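Local coordinates for protein CzcP cation efflux P1-ATPase (Ralstonia metallidurans, PDB 4U9R) that probably exports zinc and other divalent cations such as cadmium and cobalt across the cell membrane at the cost of ATP, this part being its N-terminal metal-binding extension, at residues S41-E46 and R144-N149; S50-K55 and E90-T95; K25-I30 and D71-V76. One frame throughout, in Å; residues are numbered along the deposited sequence.

Contact 1 of 3, residues S41-E46 and R144-N149; sequences SDPCVE and RVEFDN. With CD (cadmium ion), chain B.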
loop_
_atom_site.group_PDB
_atom_site.type_symbol
_atom_site.label_atom_id
_atom_site.label_comp_id
_atom_site.label_asym_id
_atom_site.label_seq_id
_atom_site.Cartn_x
_atom_site.Cartn_y
_atom_site.Cartn_z
ATOM N N SER A 41 -1.285 -0.099 7.306
ATOM C CA SER A 41 0.133 0.113 7.486
ATOM C C SER A 41 0.925 -0.190 6.201
ATOM O O SER A 41 2.123 0.096 6.138
ATOM C CB SER A 41 0.623 -0.767 8.637
ATOM O OG SER A 41 -0.264 -0.672 9.743
ATOM N N ASP A 42 0.267 -0.757 5.183
ATOM C CA ASP A 42 0.912 -1.021 3.878
ATOM C C ASP A 42 1.483 0.314 3.384
ATOM O O ASP A 42 0.868 1.356 3.586
ATOM C CB ASP A 42 -0.097 -1.656 2.901
ATOM C CG ASP A 42 0.466 -1.859 1.465
ATOM O OD1 ASP A 42 0.575 -0.882 0.749
ATOM O OD2 ASP A 42 0.765 -2.988 1.025
ATOM N N PRO A 43 2.683 0.293 2.793
ATOM C CA PRO A 43 3.372 1.512 2.415
ATOM C C PRO A 43 2.692 2.336 1.318
ATOM O O PRO A 43 3.139 3.455 1.040
ATOM C CB PRO A 43 4.738 1.012 1.928
ATOM C CG PRO A 43 4.533 -0.408 1.580
ATOM C CD PRO A 43 3.515 -0.904 2.538
ATOM N N CYS A 44 1.656 1.777 0.698
ATOM C CA CYS A 44 0.811 2.510 -0.220
ATOM C C CYS A 44 0.160 3.736 0.482
ATOM O O CYS A 44 0.085 4.804 -0.088
ATOM C CB CYS A 44 -0.243 1.575 -0.857
ATOM S SG CYS A 44 0.381 0.881 -2.391
ATOM N N VAL A 45 -0.271 3.577 1.722
ATOM C CA VAL A 45 -0.845 4.670 2.497
ATOM C C VAL A 45 0.126 5.845 2.646
ATOM O O VAL A 45 -0.269 7.013 2.433
ATOM C CB VAL A 45 -1.323 4.195 3.883
ATOM C CG1 VAL A 45 -1.847 5.380 4.694
ATOM C CG2 VAL A 45 -2.425 3.165 3.720
ATOM N N GLU A 46 1.381 5.529 2.977
ATOM C CA GLU A 46 2.500 6.509 3.060
ATOM C C GLU A 46 2.860 7.092 1.709
ATOM O O GLU A 46 3.192 8.288 1.606
ATOM C CB GLU A 46 3.781 5.864 3.655
ATOM C CG GLU A 46 4.975 6.815 3.841
ATOM C CD GLU A 46 6.339 6.107 4.019
ATOM O OE1 GLU A 46 6.952 6.208 5.111
ATOM O OE2 GLU A 46 6.819 5.458 3.059
ATOM N N ARG A 144 4.208 -11.686 2.940
ATOM C CA ARG A 144 3.647 -10.338 2.727
ATOM C C ARG A 144 4.516 -9.589 1.715
ATOM O O ARG A 144 5.565 -9.065 2.074
ATOM C CB ARG A 144 3.631 -9.572 4.059
ATOM C CG ARG A 144 3.320 -8.076 3.965
ATOM C CD ARG A 144 3.747 -7.320 5.221
ATOM N NE ARG A 144 3.073 -6.030 5.313
ATOM C CZ ARG A 144 1.792 -5.868 5.649
ATOM N NH1 ARG A 144 1.027 -6.914 5.938
ATOM N NH2 ARG A 144 1.264 -4.651 5.697
ATOM N N VAL A 145 4.075 -9.524 0.464
ATOM C CA VAL A 145 4.877 -8.916 -0.608
ATOM C C VAL A 145 4.163 -7.688 -1.215
ATOM O O VAL A 145 2.938 -7.527 -1.093
ATOM C CB VAL A 145 5.244 -9.968 -1.695
ATOM C CG1 VAL A 145 4.009 -10.496 -2.398
ATOM C CG2 VAL A 145 6.219 -9.422 -2.723
ATOM N N GLU A 146 4.950 -6.807 -1.823
ATOM C CA GLU A 146 4.425 -5.669 -2.560
ATOM C C GLU A 146 5.223 -5.548 -3.831
ATOM O O GLU A 146 6.448 -5.667 -3.791
ATOM C CB GLU A 146 4.555 -4.402 -1.724
ATOM C CG GLU A 146 4.194 -3.113 -2.467
ATOM C CD GLU A 146 3.418 -2.147 -1.603
ATOM O OE1 GLU A 146 3.288 -2.395 -0.392
ATOM O OE2 GLU A 146 2.915 -1.152 -2.150
ATOM N N PHE A 147 4.550 -5.322 -4.956
ATOM C CA PHE A 147 5.226 -5.361 -6.243
ATOM C C PHE A 147 4.751 -4.364 -7.298
ATOM O O PHE A 147 3.619 -3.894 -7.270
ATOM C CB PHE A 147 5.158 -6.781 -6.826
ATOM C CG PHE A 147 3.772 -7.346 -6.916
ATOM C CD1 PHE A 147 3.176 -7.914 -5.810
ATOM C CD2 PHE A 147 3.080 -7.348 -8.116
ATOM C CE1 PHE A 147 1.909 -8.454 -5.890
ATOM C CE2 PHE A 147 1.803 -7.880 -8.212
ATOM C CZ PHE A 147 1.216 -8.435 -7.094
ATOM N N ASP A 148 5.651 -4.095 -8.245
ATOM C CA ASP A 148 5.438 -3.164 -9.339
ATOM C C ASP A 148 4.760 -3.881 -10.515
ATOM O O ASP A 148 5.395 -4.641 -11.246
ATOM C CB ASP A 148 6.789 -2.547 -9.752
ATOM C CG ASP A 148 6.688 -1.620 -10.962
ATOM O OD1 ASP A 148 5.610 -1.525 -11.587
ATOM O OD2 ASP A 148 7.714 -0.991 -11.295
ATOM N N ASN A 149 3.467 -3.604 -10.687
ATOM C CA ASN A 149 2.622 -4.235 -11.703
ATOM C C ASN A 149 3.054 -4.051 -13.156
ATOM O O ASN A 149 2.520 -4.725 -14.039
ATOM C CB ASN A 149 1.184 -3.718 -11.575
ATOM C CG ASN A 149 0.434 -4.338 -10.419
ATOM O OD1 ASN A 149 0.762 -5.429 -9.960
ATOM N ND2 ASN A 149 -0.605 -3.650 -9.954
HETATM CD CD CD B . 1.002 -1.363 -1.254
#

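Contact 2 of 3, residues S50-K55 and E90-T95; sequences SELRGK and ELVTST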
loop_
_atom_site.group_PDB
_atom_site.type_symbol
_atom_site.label_atom_id
_atom_site.label_comp_id
_atom_site.label_asym_id
_atom_site.label_seq_id
_atom_site.Cartn_x
_atom_site.Cartn_y
_atom_site.Cartn_z
ATOM N N SER A 50 2.554 11.040 1.454
ATOM C CA SER A 50 3.773 11.848 1.176
ATOM C C SER A 50 3.703 12.574 -0.180
ATOM O O SER A 50 4.173 13.733 -0.332
ATOM C CB SER A 50 5.056 10.995 1.305
ATOM O OG SER A 50 5.108 9.975 0.317
ATOM N N GLU A 51 3.079 11.944 -1.144
ATOM C CA GLU A 51 2.816 12.620 -2.422
ATOM C C GLU A 51 1.845 13.760 -2.252
ATOM O O GLU A 51 2.085 14.834 -2.784
ATOM C CB GLU A 51 2.332 11.645 -3.486
ATOM C CG GLU A 51 3.468 10.732 -3.928
ATOM C CD GLU A 51 3.113 9.797 -5.073
ATOM O OE1 GLU A 51 2.180 10.105 -5.855
ATOM O OE2 GLU A 51 3.791 8.749 -5.181
ATOM N N LEU A 52 0.789 13.575 -1.459
ATOM C CA LEU A 52 -0.133 14.697 -1.225
ATOM C C LEU A 52 0.515 15.848 -0.512
ATOM O O LEU A 52 0.187 16.992 -0.808
ATOM C CB LEU A 52 -1.350 14.280 -0.454
ATOM C CG LEU A 52 -2.317 13.410 -1.258
ATOM C CD1 LEU A 52 -3.459 13.001 -0.350
ATOM C CD2 LEU A 52 -2.841 14.168 -2.476
ATOM N N ARG A 53 1.428 15.566 0.435
ATOM C CA ARG A 53 2.052 16.626 1.202
ATOM C C ARG A 53 2.939 17.553 0.365
ATOM O O ARG A 53 3.137 18.750 0.675
ATOM C CB ARG A 53 2.850 16.041 2.366
ATOM C CG ARG A 53 1.968 15.455 3.456
ATOM C CD ARG A 53 2.766 15.173 4.723
ATOM N NE ARG A 53 2.073 14.249 5.607
ATOM C CZ ARG A 53 2.361 12.954 5.739
ATOM N NH1 ARG A 53 3.330 12.378 5.046
ATOM N NH2 ARG A 53 1.652 12.224 6.565
ATOM N N GLY A 54 3.449 16.993 -0.709
ATOM C CA GLY A 54 4.188 17.725 -1.688
ATOM C C GLY A 54 3.429 18.670 -2.587
ATOM O O GLY A 54 4.093 19.414 -3.308
ATOM N N LYS A 55 2.085 18.677 -2.546
ATOM C CA LYS A 55 1.273 19.504 -3.466
ATOM C C LYS A 55 0.885 20.825 -2.849
ATOM O O LYS A 55 0.469 20.867 -1.694
ATOM C CB LYS A 55 -0.054 18.822 -3.824
ATOM C CG LYS A 55 0.060 17.404 -4.335
ATOM C CD LYS A 55 0.706 17.408 -5.686
ATOM C CE LYS A 55 0.781 16.012 -6.263
ATOM N NZ LYS A 55 1.535 16.116 -7.537
ATOM N N GLU A 90 -9.912 15.912 -6.142
ATOM C CA GLU A 90 -9.448 15.299 -7.393
ATOM C C GLU A 90 -8.005 14.856 -7.284
ATOM O O GLU A 90 -7.639 13.755 -7.715
ATOM C CB GLU A 90 -9.646 16.293 -8.568
ATOM C CG GLU A 90 -9.082 15.879 -9.927
ATOM C CD GLU A 90 -9.531 16.825 -11.048
ATOM O OE1 GLU A 90 -8.834 17.844 -11.305
ATOM O OE2 GLU A 90 -10.610 16.576 -11.637
ATOM N N LEU A 91 -7.190 15.720 -6.717
ATOM C CA LEU A 91 -5.820 15.398 -6.398
ATOM C C LEU A 91 -5.757 14.176 -5.484
ATOM O O LEU A 91 -5.012 13.255 -5.750
ATOM C CB LEU A 91 -5.161 16.579 -5.742
ATOM C CG LEU A 91 -3.680 16.817 -5.902
ATOM C CD1 LEU A 91 -3.173 16.533 -7.313
ATOM C CD2 LEU A 91 -3.445 18.283 -5.566
ATOM N N VAL A 92 -6.566 14.139 -4.434
ATOM C CA VAL A 92 -6.573 12.950 -3.566
ATOM C C VAL A 92 -7.020 11.693 -4.303
ATOM O O VAL A 92 -6.322 10.703 -4.287
ATOM C CB VAL A 92 -7.422 13.118 -2.301
ATOM C CG1 VAL A 92 -7.452 11.823 -1.521
ATOM C CG2 VAL A 92 -6.895 14.247 -1.427
ATOM N N THR A 93 -8.198 11.710 -4.915
ATOM C CA THR A 93 -8.734 10.520 -5.577
ATOM C C THR A 93 -7.881 10.081 -6.770
ATOM O O THR A 93 -7.742 8.882 -7.009
ATOM C CB THR A 93 -10.166 10.737 -6.114
ATOM O OG1 THR A 93 -10.194 11.948 -6.877
ATOM C CG2 THR A 93 -11.171 10.835 -4.963
ATOM N N SER A 94 -7.314 11.014 -7.528
ATOM C CA SER A 94 -6.501 10.592 -8.681
ATOM C C SER A 94 -5.081 10.122 -8.279
ATOM O O SER A 94 -4.508 9.251 -8.934
ATOM C CB SER A 94 -6.391 11.681 -9.728
ATOM O OG SER A 94 -5.497 12.701 -9.317
ATOM N N THR A 95 -4.501 10.703 -7.237
ATOM C CA THR A 95 -3.194 10.239 -6.781
ATOM C C THR A 95 -3.356 8.809 -6.258
ATOM O O THR A 95 -2.521 7.944 -6.514
ATOM C CB THR A 95 -2.600 11.137 -5.723
ATOM O OG1 THR A 95 -2.485 12.456 -6.249
ATOM C CG2 THR A 95 -1.214 10.625 -5.289
#

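Contact 3 of 3, residues K25-I30 and D71-V76; sequences KLRLDI and DSQICV. With CD (cadmium ion), chain C; TCE (3,3',3''-phosphanetriyltripropanoic acid), chain D.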
loop_
_atom_site.group_PDB
_atom_site.type_symbol
_atom_site.label_atom_id
_atom_site.label_comp_id
_atom_site.label_asym_id
_atom_site.label_seq_id
_atom_site.Cartn_x
_atom_site.Cartn_y
_atom_site.Cartn_z
ATOM N N LYS A 25 -11.193 20.733 5.961
ATOM C CA LYS A 25 -10.775 19.346 5.977
ATOM C C LYS A 25 -11.686 18.498 5.129
ATOM O O LYS A 25 -12.873 18.709 5.146
ATOM C CB LYS A 25 -10.876 18.817 7.400
ATOM C CG LYS A 25 -10.197 19.749 8.368
ATOM C CD LYS A 25 -10.106 19.218 9.764
ATOM C CE LYS A 25 -9.412 20.303 10.606
ATOM N NZ LYS A 25 -9.123 19.827 11.973
ATOM N N LEU A 26 -11.137 17.500 4.455
ATOM C CA LEU A 26 -11.945 16.459 3.846
ATOM C C LEU A 26 -11.391 15.096 4.188
ATOM O O LEU A 26 -10.162 14.918 4.336
ATOM C CB LEU A 26 -12.041 16.622 2.327
ATOM C CG LEU A 26 -10.791 16.553 1.435
ATOM C CD1 LEU A 26 -10.374 15.140 1.175
ATOM C CD2 LEU A 26 -11.045 17.085 0.035
ATOM N N ARG A 27 -12.287 14.121 4.295
ATOM C CA ARG A 27 -11.909 12.755 4.616
ATOM C C ARG A 27 -12.499 11.780 3.654
ATOM O O ARG A 27 -13.596 11.965 3.173
ATOM C CB ARG A 27 -12.447 12.376 5.977
ATOM C CG ARG A 27 -11.591 12.891 7.088
ATOM C CD ARG A 27 -12.258 12.825 8.453
ATOM N NE ARG A 27 -11.621 13.849 9.278
ATOM C CZ ARG A 27 -12.036 14.223 10.481
ATOM N NH1 ARG A 27 -13.089 13.652 11.032
ATOM N NH2 ARG A 27 -11.374 15.168 11.131
ATOM N N LEU A 28 -11.756 10.734 3.380
ATOM C CA LEU A 28 -12.191 9.684 2.527
ATOM C C LEU A 28 -11.699 8.376 3.147
ATOM O O LEU A 28 -10.700 8.357 3.892
ATOM C CB LEU A 28 -11.556 9.850 1.170
ATOM C CG LEU A 28 -12.014 11.056 0.332
ATOM C CD1 LEU A 28 -11.029 12.193 0.465
ATOM C CD2 LEU A 28 -12.088 10.663 -1.118
ATOM N N ASP A 29 -12.387 7.291 2.835
ATOM C CA ASP A 29 -12.067 6.012 3.408
ATOM C C ASP A 29 -10.925 5.412 2.622
ATOM O O ASP A 29 -10.857 5.519 1.406
ATOM C CB ASP A 29 -13.307 5.112 3.405
ATOM C CG ASP A 29 -14.452 5.729 4.170
ATOM O OD1 ASP A 29 -14.355 5.834 5.410
ATOM O OD2 ASP A 29 -15.433 6.155 3.528
ATOM N N ILE A 30 -9.984 4.810 3.329
ATOM C CA ILE A 30 -8.770 4.316 2.688
ATOM C C ILE A 30 -9.062 3.245 1.646
ATOM O O ILE A 30 -8.510 3.297 0.546
ATOM C CB ILE A 30 -7.752 3.831 3.749
ATOM C CG1 ILE A 30 -7.076 5.048 4.352
ATOM C CG2 ILE A 30 -6.686 2.937 3.136
ATOM C CD1 ILE A 30 -6.321 4.770 5.636
ATOM N N ASP A 71 -12.293 0.896 8.137
ATOM C CA ASP A 71 -12.989 2.168 8.323
ATOM C C ASP A 71 -11.991 3.288 8.656
ATOM O O ASP A 71 -12.391 4.381 9.083
ATOM C CB ASP A 71 -14.023 2.058 9.451
ATOM C CG ASP A 71 -15.180 1.133 9.102
ATOM O OD1 ASP A 71 -15.010 0.216 8.258
ATOM O OD2 ASP A 71 -16.268 1.326 9.686
ATOM N N SER A 72 -10.697 3.008 8.505
ATOM C CA SER A 72 -9.677 4.041 8.650
ATOM C C SER A 72 -9.824 5.043 7.512
ATOM O O SER A 72 -10.102 4.673 6.389
ATOM C CB SER A 72 -8.281 3.430 8.605
ATOM O OG SER A 72 -8.070 2.633 9.753
ATOM N N GLN A 73 -9.593 6.306 7.806
ATOM C CA GLN A 73 -9.685 7.326 6.793
ATOM C C GLN A 73 -8.367 8.049 6.579
ATOM O O GLN A 73 -7.418 7.921 7.385
ATOM C CB GLN A 73 -10.730 8.355 7.233
ATOM C CG GLN A 73 -12.134 7.785 7.369
ATOM C CD GLN A 73 -13.114 8.830 7.864
ATOM O OE1 GLN A 73 -12.930 9.421 8.927
ATOM N NE2 GLN A 73 -14.129 9.083 7.079
ATOM N N ILE A 74 -8.304 8.805 5.485
ATOM C CA ILE A 74 -7.318 9.875 5.400
ATOM C C ILE A 74 -8.041 11.161 5.548
ATOM O O ILE A 74 -9.155 11.321 5.036
ATOM C CB ILE A 74 -6.451 9.879 4.134
ATOM C CG1 ILE A 74 -7.260 10.018 2.880
ATOM C CG2 ILE A 74 -5.645 8.580 4.044
ATOM C CD1 ILE A 74 -6.393 10.583 1.782
ATOM N N CYS A 75 -7.387 12.067 6.246
ATOM C CA CYS A 75 -7.875 13.358 6.474
ATOM C C CYS A 75 -6.858 14.313 5.873
ATOM O O CYS A 75 -5.658 14.225 6.140
ATOM C CB CYS A 75 -8.086 13.549 7.976
ATOM S SG CYS A 75 -8.764 15.162 8.420
ATOM N N VAL A 76 -7.349 15.238 5.049
ATOM C CA VAL A 76 -6.521 16.191 4.383
ATOM C C VAL A 76 -7.023 17.569 4.743
ATOM O O VAL A 76 -8.194 17.848 4.605
ATOM C CB VAL A 76 -6.606 16.007 2.857
ATOM C CG1 VAL A 76 -5.787 17.054 2.114
ATOM C CG2 VAL A 76 -6.085 14.647 2.446
HETATM CD CD CD C . -7.222 15.883 10.259
HETATM O O16 TCE D . -12.033 15.042 16.089
HETATM C C14 TCE D . -11.943 14.975 14.842
HETATM O O15 TCE D . -12.903 15.136 14.057
HETATM C C5 TCE D . -10.583 14.680 14.238
HETATM C C2 TCE D . -9.926 15.886 13.610
HETATM P P TCE D . -8.361 15.553 12.711
HETATM C C3 TCE D . -7.410 14.511 13.884
HETATM C C6 TCE D . -6.024 15.102 14.093
HETATM C C8 TCE D . -5.564 15.074 15.538
HETATM O O10 TCE D . -4.420 14.625 15.774
HETATM O O9 TCE D . -6.349 15.498 16.417
HETATM C C1 TCE D . -7.487 17.166 12.767
HETATM C C4 TCE D . -7.479 17.625 14.223
HETATM C C11 TCE D . -6.261 18.450 14.593
HETATM O O12 TCE D . -5.925 19.383 13.829
HETATM O O13 TCE D . -5.655 18.150 15.647
#

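Contact 1 of 3, residues S41-E46 and R144-N149
Glu-146, on the strand of one ferredoxin-like subdomain, reaches across to Asp-42 and Cys-44 at the start of a helix of the other, and a cadmium ion closes the gap. Its CB leaves the strand toward that helix, with CG anti to the backbone N (chi1 173°), and a bend at chi2 turns the carboxylate to the metal. Glu-146 CG stands back from the ion at 3.8 Å, and CD comes nearer, between the two oxygens that do the binding. OE2 makes the short bond, 2.1 Å to cadmium, while OE1 binds at a longer 2.7 Å, so the carboxylate chelates unevenly. OE1 also lies against the ring of Pro-43, 3.1 Å from Pro-43 CG. From the opposite direction comes the carboxylate of Asp-42, its plane 25° from that of Glu-146; its OD1 binds cadmium at 2.1 Å. His-105 completes the site, and Arg-47 donates to OE2 of Glu-146, probably easing the negative charge gathered there. Asp-42 is the N-cap of helix 43-53: the same OD1 accepts from Cys-44 N, 2.9 Å away, on its anti side but 28° out of the carboxylate plane, while Cys-44 SG binds the ion at 2.6 Å.

Contact 2 of 3, residues S50-K55 and E90-T95
Leu-52 and Val-92 meet with their side chains at about a right angle. Leu-52 starts off obliquely to helix 85-102, but its branched end turns in: chi1 of -71° swings the branch back beside the backbone N, and CD1 is carried to within 3.8 Å of Val-92 CG2. The other branch, CD2, goes to the helix backbone, lying 4.0 Å from Leu-91 O and also near the CA of Val-92. One leucine thus spreads its two methyls over a valine branch and the main chain beside it.

Leu-91 faces Lys-55, which slants across it. The aliphatic part of the lysine makes this contact: Lys-55 CG rests 3.8 Å from Leu-91 CD2, CB is almost as near, and farther along CE passes Leu-91 CD1. The two helices are those that cover one face of the three-stranded antiparallel sheet in this ferredoxin-like subdomain, and they touch through these side chains. Val-92 also touches Ile-74, Val-76 and Leu-28 of the sheet, which places the Leu-52 to Val-92 pair at the inner side of the layer.

Toward the outer side, Glu-51 runs obliquely to Thr-95. Its extended chain brings OE1 to 3.5 Å from Thr-95 CG2, a contact with a methyl rather than a polar bond. The threonine hydroxyl is engaged within its own helix, since OG1 donates to Leu-91 O at 2.7 Å. Thr-95 N bonds the same carbonyl at 3.0 Å, and the two donors reach the oxygen from opposite faces of its plane.

Contact 3 of 3, residues K25-I30 and D71-V76
Cys-75 SG is gripped twice, by a cadmium ion at 2.5 Å and by Arg-27 NE at 3.3 Å. The N-H points almost straight at the sulfur (169°), which lies in the guanidinium plane, and this bond probably steadies the thiolate. His-62 and His-77 also bind this cadmium, and P of the phosphine ligand lies 2.7 Å from the ion, consistent with coordination. A chi1 of -178° extends the sulfur away from the backbone N, to the metal on the face the cysteine shares with Arg-27. NH1 and NH2 of the same guanidinium make weak hydrogen bonds to O15 of that ligand.

Strands 24-29 and 73-78 pair antiparallel in the three-stranded sheet of this ferredoxin-like subdomain. Arg-27 and Cys-75 form a non-hydrogen-bonded pair, flanked by the hydrogen-bonded pairs Leu-26 with Val-76 and Leu-28 with Ile-74, whose side chains occupy the other face, where helix 85-102 packs. Gln-73 slants across Arg-27, Gln-73 OE1 lying 3.5 Å from Arg-27 CD and the amide plane turned 68° from the guanidinium. Ile-30 N donates to Ser-72 O at 3.1 Å, and Ile-30 CG1 packs 3.8 Å from Ile-74 CG2, the two isoleucines crossing at about a right angle.

Overall arrangement
Contacts 2 and 3 build one ferredoxin-like subdomain, and contact 1 joins it to the next. Along the chain the segments come in the order 25-30, 41-46, 50-55, 71-76, 90-95, 144-149, so contact 2 is nested inside contact 1 and contact 3 alternates with both. Helix 43-53 serves contact 1 at its start and contact 2 farther along, their centres about 17 Å apart. Centres of contacts 2 and 3 are about 13 Å apart, and they touch where Val-92 CG1 packs 3.7 Å from Ile-74 CD1, helix on sheet. Contact 1 is about 19 Å from contact 3, centre to centre. Two separate cadmium sites are seen, between the subdomains in contact 1 and on a sheet face in contact 3.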